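Particle-associated glycoside hydrolase (Acinetobacter phage Fri1, PDB 6C72) acts as a trimeric tailspike that depolymerises the capsular polysaccharide of Acinetobacter baumannii, probably by glycosidic cleavage, as the phage enters its host. Local coordinates at residues A[490-495]-A[574-579]. Sequence-based numbering, arbitrary orientation.
With ZN (zinc ion), chain L.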
loop_
_atom_site.group_PDB
_atom_site.type_symbol
_atom_site.label_atom_id
_atom_site.label_comp_id
_atom_site.label_asym_id
_atom_site.label_seq_id
_atom_site.Cartn_x
_atom_site.Cartn_y
_atom_site.Cartn_z
ATOM N N ILE A 490 -39.233 12.217 22.943
ATOM C CA ILE A 490 -40.200 11.266 23.481
ATOM C C ILE A 490 -39.609 10.584 24.709
ATOM O O ILE A 490 -38.420 10.233 24.743
ATOM C CB ILE A 490 -40.618 10.262 22.384
ATOM C CG1 ILE A 490 -41.900 9.520 22.765
ATOM C CG2 ILE A 490 -39.468 9.309 22.038
ATOM C CD1 ILE A 490 -42.494 8.696 21.600
ATOM N N ARG A 491 -40.445 10.401 25.729
ATOM C CA ARG A 491 -39.998 9.831 26.994
ATOM C C ARG A 491 -41.041 8.844 27.485
ATOM O O ARG A 491 -42.223 8.953 27.151
ATOM C CB ARG A 491 -39.769 10.912 28.065
ATOM C CG ARG A 491 -38.648 11.868 27.749
ATOM C CD ARG A 491 -37.316 11.136 27.785
ATOM N NE ARG A 491 -36.170 12.002 27.510
ATOM C CZ ARG A 491 -35.730 12.282 26.281
ATOM N NH1 ARG A 491 -36.345 11.761 25.224
ATOM N NH2 ARG A 491 -34.671 13.071 26.109
ATOM N N ASN A 492 -40.585 7.888 28.285
ATOM C CA ASN A 492 -41.440 6.935 28.974
ATOM C C ASN A 492 -41.673 7.449 30.387
ATOM O O ASN A 492 -40.725 7.876 31.057
ATOM C CB ASN A 492 -40.774 5.556 28.982
ATOM C CG ASN A 492 -41.570 4.497 29.743
ATOM O OD1 ASN A 492 -41.935 4.692 30.907
ATOM N ND2 ASN A 492 -41.810 3.359 29.104
ATOM N N PHE A 493 -42.927 7.424 30.838
ATOM C CA PHE A 493 -43.260 7.882 32.184
ATOM C C PHE A 493 -44.051 6.818 32.917
ATOM O O PHE A 493 -45.051 6.309 32.403
ATOM C CB PHE A 493 -44.049 9.186 32.179
ATOM C CG PHE A 493 -43.200 10.371 31.931
ATOM C CD1 PHE A 493 -42.442 10.910 32.946
ATOM C CD2 PHE A 493 -43.119 10.918 30.665
ATOM C CE1 PHE A 493 -41.621 11.987 32.702
ATOM C CE2 PHE A 493 -42.310 11.995 30.413
ATOM C CZ PHE A 493 -41.559 12.533 31.414
ATOM N N ASN A 494 -43.614 6.525 34.128
ATOM C CA ASN A 494 -44.314 5.632 35.034
ATOM C C ASN A 494 -45.087 6.528 35.996
ATOM O O ASN A 494 -44.498 7.126 36.898
ATOM C CB ASN A 494 -43.312 4.757 35.775
ATOM C CG ASN A 494 -43.976 3.783 36.708
ATOM O OD1 ASN A 494 -45.150 3.463 36.559
ATOM N ND2 ASN A 494 -43.245 3.355 37.725
ATOM N N LEU A 495 -46.401 6.652 35.785
ATOM C CA LEU A 495 -47.227 7.550 36.583
ATOM C C LEU A 495 -47.881 6.816 37.750
ATOM O O LEU A 495 -48.428 5.719 37.590
ATOM C CB LEU A 495 -48.317 8.202 35.728
ATOM C CG LEU A 495 -47.862 9.082 34.556
ATOM C CD1 LEU A 495 -49.039 9.777 33.904
ATOM C CD2 LEU A 495 -46.832 10.118 35.021
ATOM N N ALA A 574 -52.712 1.153 35.864
ATOM C CA ALA A 574 -52.627 1.875 34.604
ATOM C C ALA A 574 -51.598 2.989 34.773
ATOM O O ALA A 574 -51.920 4.154 35.028
ATOM C CB ALA A 574 -53.999 2.398 34.203
ATOM N N ASN A 575 -50.328 2.617 34.592
ATOM C CA ASN A 575 -49.216 3.478 34.968
ATOM C C ASN A 575 -48.250 3.830 33.846
ATOM O O ASN A 575 -47.493 4.795 34.001
ATOM C CB ASN A 575 -48.404 2.835 36.101
ATOM C CG ASN A 575 -47.908 1.472 35.730
ATOM O OD1 ASN A 575 -48.658 0.671 35.174
ATOM N ND2 ASN A 575 -46.623 1.223 35.950
ATOM N N THR A 576 -48.193 3.061 32.762
ATOM C CA THR A 576 -47.178 3.281 31.739
ATOM C C THR A 576 -47.718 4.176 30.631
ATOM O O THR A 576 -48.621 3.779 29.889
ATOM C CB THR A 576 -46.685 1.960 31.158
ATOM O OG1 THR A 576 -46.219 1.118 32.218
ATOM C CG2 THR A 576 -45.560 2.220 30.192
ATOM N N PHE A 577 -47.121 5.353 30.479
ATOM C CA PHE A 577 -47.539 6.303 29.465
ATOM C C PHE A 577 -46.341 6.748 28.641
ATOM O O PHE A 577 -45.227 6.853 29.157
ATOM C CB PHE A 577 -48.228 7.512 30.111
ATOM C CG PHE A 577 -49.552 7.183 30.757
ATOM C CD1 PHE A 577 -49.603 6.674 32.058
ATOM C CD2 PHE A 577 -50.743 7.380 30.066
ATOM C CE1 PHE A 577 -50.819 6.366 32.650
ATOM C CE2 PHE A 577 -51.962 7.088 30.645
ATOM C CZ PHE A 577 -52.005 6.586 31.945
ATOM N N ILE A 578 -46.564 6.969 27.351
ATOM C CA ILE A 578 -45.561 7.547 26.467
ATOM C C ILE A 578 -45.918 9.011 26.247
ATOM O O ILE A 578 -47.086 9.343 25.992
ATOM C CB ILE A 578 -45.494 6.798 25.128
ATOM C CG1 ILE A 578 -45.283 5.280 25.328
ATOM C CG2 ILE A 578 -44.429 7.427 24.248
ATOM C CD1 ILE A 578 -43.941 4.852 25.967
ATOM N N VAL A 579 -44.926 9.892 26.334
ATOM C CA VAL A 579 -45.140 11.328 26.182
ATOM C C VAL A 579 -44.240 11.834 25.058
ATOM O O VAL A 579 -43.006 11.736 25.139
ATOM C CB VAL A 579 -44.871 12.078 27.496
ATOM C CG1 VAL A 579 -45.079 13.563 27.321
ATOM C CG2 VAL A 579 -45.760 11.530 28.605
HETATM ZN ZN ZN L . -48.876 -1.220 34.243
HETATM O O HOH W 1 -44.533 2.253 34.015
HETATM O O HOH W 2 -46.710 -2.024 34.214
#
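N575 turns its amide to two partners: OD1 binds the zinc ion at 2.1 Å, and ND2 donates to N494 OD1 at 2.7 Å. That bond leaves in the plane of the N575 amide but arrives from above the N494 carbonyl plane, the two amides standing 72° apart. A chi1 of 57° sets N575 CG between its own backbone N and carbonyl carbon, which helps place the amide with OD1 on the metal and ND2 on N494. N494 OD1 also accepts a weak bond from a water that sits 2.7 Å from T576 OG1. Just past the end of strand 490-494, L495 N bonds N575 O at 2.8 Å. Back along the ladder, the hydrogen-bonded pairs F493-F577 and R491-V579 each close both N-H to O bonds. On their face, V579 CG2 meets the F493 ring obliquely at CD2 (3.4 Å), while L495 CD1 lies 3.7 Å from F577 CD1. D519, which shares the zinc ion with N575, T521 and S573, also accepts a bond from T576 N, tying metal site to strand end. In the antiparallel sheet of the C-terminal domain, strand 576-585 lies between 485-494 and 509-517. L567 of strand 564-569 covers L495 and V579, V556 of strand 556-561 covers L495 and F577, and V502 of strand 500-504 packs on F493; across the sheet, N492 ND2 bonds D483 O of the second subunit, whose S585 packs on I578.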